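Hypothetical protein XCC2953 (PDB 2OZH) probably transfers an acyl group, such as acetyl from acetyl-CoA, to an acceptor that remains unidentified. Local coordinates at residues A[14-19]-A[36-41]. Residues are numbered along the deposited sequence; the frame is centred on the assembly and turned at random.
Sequences LDIGLI and ALVQRA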
ATOM      1  N   LEU A  14      -5.897  10.512 -17.972  1.00 10.56           N
ATOM      2  CA  LEU A  14      -6.853  10.764 -16.887  1.00 10.58           C
ATOM      3  C   LEU A  14      -7.354  12.198 -16.900  1.00 10.68           C
ATOM      4  O   LEU A  14      -6.590  13.136 -17.188  1.00 11.24           O
ATOM      5  CB  LEU A  14      -6.208  10.467 -15.539  1.00 10.60           C
ATOM      6  CG  LEU A  14      -5.799   9.013 -15.286  1.00 12.18           C
ATOM      7  CD1 LEU A  14      -4.982   8.941 -14.008  1.00 10.88           C
ATOM      8  CD2 LEU A  14      -7.005   8.092 -15.216  1.00 10.90           C
ATOM      9  N   ASP A  15      -8.610  12.362 -16.518  1.00 10.22           N
ATOM     10  CA  ASP A  15      -9.227  13.674 -16.332  1.00  9.81           C
ATOM     11  C   ASP A  15      -9.096  13.983 -14.846  1.00 10.13           C
ATOM     12  O   ASP A  15      -9.925  13.589 -14.033  1.00 10.37           O
ATOM     13  CB  ASP A  15     -10.674  13.627 -16.811  1.00  9.75           C
ATOM     14  CG  ASP A  15     -11.393  14.971 -16.731  1.00 10.20           C
ATOM     15  OD1 ASP A  15     -10.929  15.844 -15.961  1.00 11.15           O
ATOM     16  OD2 ASP A  15     -12.441  15.099 -17.414  1.00 11.32           O
ATOM     17  N   ILE A  16      -8.010  14.652 -14.467  1.00 10.51           N
ATOM     18  CA  ILE A  16      -7.688  14.874 -13.071  1.00 10.45           C
ATOM     19  C   ILE A  16      -8.766  15.708 -12.409  1.00 10.75           C
ATOM     20  O   ILE A  16      -9.121  15.443 -11.258  1.00 11.29           O
ATOM     21  CB  ILE A  16      -6.280  15.531 -12.914  1.00 12.14           C
ATOM     22  CG1 ILE A  16      -5.189  14.704 -13.613  1.00 14.07           C
ATOM     23  CG2 ILE A  16      -5.967  15.757 -11.454  1.00 14.71           C
ATOM     24  CD1 ILE A  16      -4.952  13.333 -13.051  1.00 14.88           C
ATOM     25  N   GLY A  17      -9.293  16.711 -13.101  1.00 11.03           N
ATOM     26  CA  GLY A  17     -10.333  17.541 -12.500  1.00 10.30           C
ATOM     27  C   GLY A  17     -11.569  16.746 -12.196  1.00 11.44           C
ATOM     28  O   GLY A  17     -12.202  16.930 -11.147  1.00 11.58           O
ATOM     29  N   LEU A  18     -11.981  15.882 -13.122  1.00 10.42           N
ATOM     30  CA  LEU A  18     -13.127  15.012 -12.850  1.00  9.70           C
ATOM     31  C   LEU A  18     -12.881  14.126 -11.634  1.00  9.61           C
ATOM     32  O   LEU A  18     -13.783  13.925 -10.802  1.00 10.63           O
ATOM     33  CB  LEU A  18     -13.418  14.128 -14.074  1.00 10.43           C
ATOM     34  CG  LEU A  18     -14.483  13.048 -13.876  1.00 13.19           C
ATOM     35  CD1 LEU A  18     -15.861  13.599 -13.815  1.00 14.74           C
ATOM     36  CD2 LEU A  18     -14.358  11.962 -14.935  1.00 17.47           C
ATOM     37  N   ILE A  19     -11.696  13.531 -11.547  1.00 10.08           N
ATOM     38  CA  ILE A  19     -11.392  12.652 -10.457  1.00 10.31           C
ATOM     39  C   ILE A  19     -11.407  13.441  -9.156  1.00 10.13           C
ATOM     40  O   ILE A  19     -11.924  12.984  -8.147  1.00 10.91           O
ATOM     41  CB  ILE A  19     -10.025  11.958 -10.686  1.00 10.71           C
ATOM     42  CG1 ILE A  19     -10.078  11.029 -11.886  1.00 10.46           C
ATOM     43  CG2 ILE A  19      -9.579  11.213  -9.431  1.00 10.96           C
ATOM     44  CD1 ILE A  19      -8.687  10.688 -12.392  1.00 12.07           C
ATOM     45  N   ALA A  36      -3.959  18.986  -5.060  1.00 11.89           N
ATOM     46  CA  ALA A  36      -2.538  18.659  -5.083  1.00 13.54           C
ATOM     47  C   ALA A  36      -2.310  17.267  -4.572  1.00 12.90           C
ATOM     48  O   ALA A  36      -1.384  16.572  -5.042  1.00 13.34           O
ATOM     49  CB  ALA A  36      -1.744  19.670  -4.251  1.00 14.48           C
ATOM     50  N   LEU A  37      -3.126  16.795  -3.631  1.00 12.65           N
ATOM     51  CA  LEU A  37      -2.988  15.442  -3.121  1.00 12.89           C
ATOM     52  C   LEU A  37      -3.498  14.439  -4.125  1.00 12.32           C
ATOM     53  O   LEU A  37      -2.966  13.340  -4.255  1.00 13.22           O
ATOM     54  CB  LEU A  37      -3.691  15.218  -1.774  1.00 15.72           C
ATOM     55  CG  LEU A  37      -3.045  15.807  -0.559  1.00 18.88           C
ATOM     56  CD1 LEU A  37      -3.726  15.228   0.682  1.00 16.59           C
ATOM     57  CD2 LEU A  37      -1.517  15.512  -0.545  1.00 18.55           C
ATOM     58  N   VAL A  38      -4.592  14.766  -4.815  1.00 11.78           N
ATOM     59  CA  VAL A  38      -5.083  13.887  -5.891  1.00 11.00           C
ATOM     60  C   VAL A  38      -3.989  13.704  -6.925  1.00 11.31           C
ATOM     61  O   VAL A  38      -3.715  12.581  -7.338  1.00 11.75           O
ATOM     62  CB  VAL A  38      -6.377  14.471  -6.525  1.00 11.10           C
ATOM     63  CG1 VAL A  38      -6.785  13.662  -7.749  1.00 12.67           C
ATOM     64  CG2 VAL A  38      -7.503  14.470  -5.504  1.00 12.95           C
ATOM     65  N   GLN A  39      -3.377  14.791  -7.364  1.00 11.08           N
ATOM     66  CA  GLN A  39      -2.354  14.704  -8.377  1.00 11.03           C
ATOM     67  C   GLN A  39      -1.162  13.899  -7.897  1.00 10.73           C
ATOM     68  O   GLN A  39      -0.679  13.016  -8.628  1.00 11.98           O
ATOM     69  CB  GLN A  39      -1.885  16.079  -8.825  1.00 12.91           C
ATOM     70  CG  GLN A  39      -0.907  15.999 -10.011  1.00 15.38           C
ATOM     71  CD  GLN A  39      -1.552  15.610 -11.315  1.00 17.95           C
ATOM     72  OE1 GLN A  39      -2.386  16.360 -11.839  1.00 18.37           O
ATOM     73  NE2 GLN A  39      -1.168  14.476 -11.868  1.00 16.34           N
ATOM     74  N   ARG A  40      -0.693  14.183  -6.682  1.00 11.24           N
ATOM     75  CA  ARG A  40       0.445  13.440  -6.147  1.00 10.84           C
ATOM     76  C   ARG A  40       0.127  11.951  -6.016  1.00 11.65           C
ATOM     77  O   ARG A  40       0.937  11.084  -6.370  1.00 12.24           O
ATOM     78  CB  ARG A  40       0.862  14.034  -4.810  1.00 12.30           C
ATOM     79  CG  ARG A  40       2.101  13.396  -4.205  1.00 13.46           C
ATOM     80  CD  ARG A  40       2.654  14.194  -3.021  1.00 17.93           C
ATOM     81  NE  ARG A  40       2.931  15.561  -3.452  1.00 24.04           N
ATOM     82  CZ  ARG A  40       2.346  16.673  -2.995  1.00 25.12           C
ATOM     83  NH1 ARG A  40       1.481  16.656  -1.995  1.00 27.18           N
ATOM     84  NH2 ARG A  40       2.677  17.848  -3.540  1.00 33.24           N
ATOM     85  N   ALA A  41      -1.055  11.650  -5.513  1.00 11.01           N
ATOM     86  CA  ALA A  41      -1.462  10.267  -5.359  1.00 11.04           C
ATOM     87  C   ALA A  41      -1.420   9.554  -6.688  1.00 11.01           C
ATOM     88  O   ALA A  41      -0.891   8.444  -6.809  1.00 11.90           O
ATOM     89  CB  ALA A  41      -2.881  10.199  -4.780  1.00 12.51           C
TER
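V38 and Q39, neighbours on helix 35-43, meet I16 and I19, one turn apart at the start of helix 16-26. V38 comes first along the second helix. Its CG1 lies anti to the backbone N (chi1 173°), a setting that carries this methyl toward the first helix, where it reaches both isoleucines by way of their CG2 branches: 4.3 Å from V38 CG1 to I16 CG2 and 4.1 Å from V38 CG1 to I19 CG2. These are loose van der Waals contacts, methyl against methyl, with V38 and I19 both buried.

At the next residue the chemistry changes. The Q39 side chain leaves its helix beside the contact, then bends at chi2 (72°) and brings its amide over to I16, the two side chains crossing at about a right angle. Q39 OE1 sits 3.7 Å from I16 CG2 and equally far from I16 CG1, so the carbonyl oxygen rests against both branches of the isoleucine. The NH2 end is held from its own helix: Q39 NE2 is hydrogen-bonded to D43 OD1, one turn on, which probably helps keep the amide against I16.

At the start of helix 16-26, D15 is the N-cap; its OD1 accepts from L18 N at 3.0 Å, the N-H arriving well above the carboxylate plane. I42, further along helix 35-43, also touches I16 and I19, while I19 reaches F59 of the central sheet. The two helices, which link strand 6-8 to strand 46-52 as the first two helices do in the GNAT fold, are thus joined here by dispersion and burial of aliphatic surface, with the glutamine adding van der Waals contact to I16 while its hydrogen bond to D43 stays within its own helix.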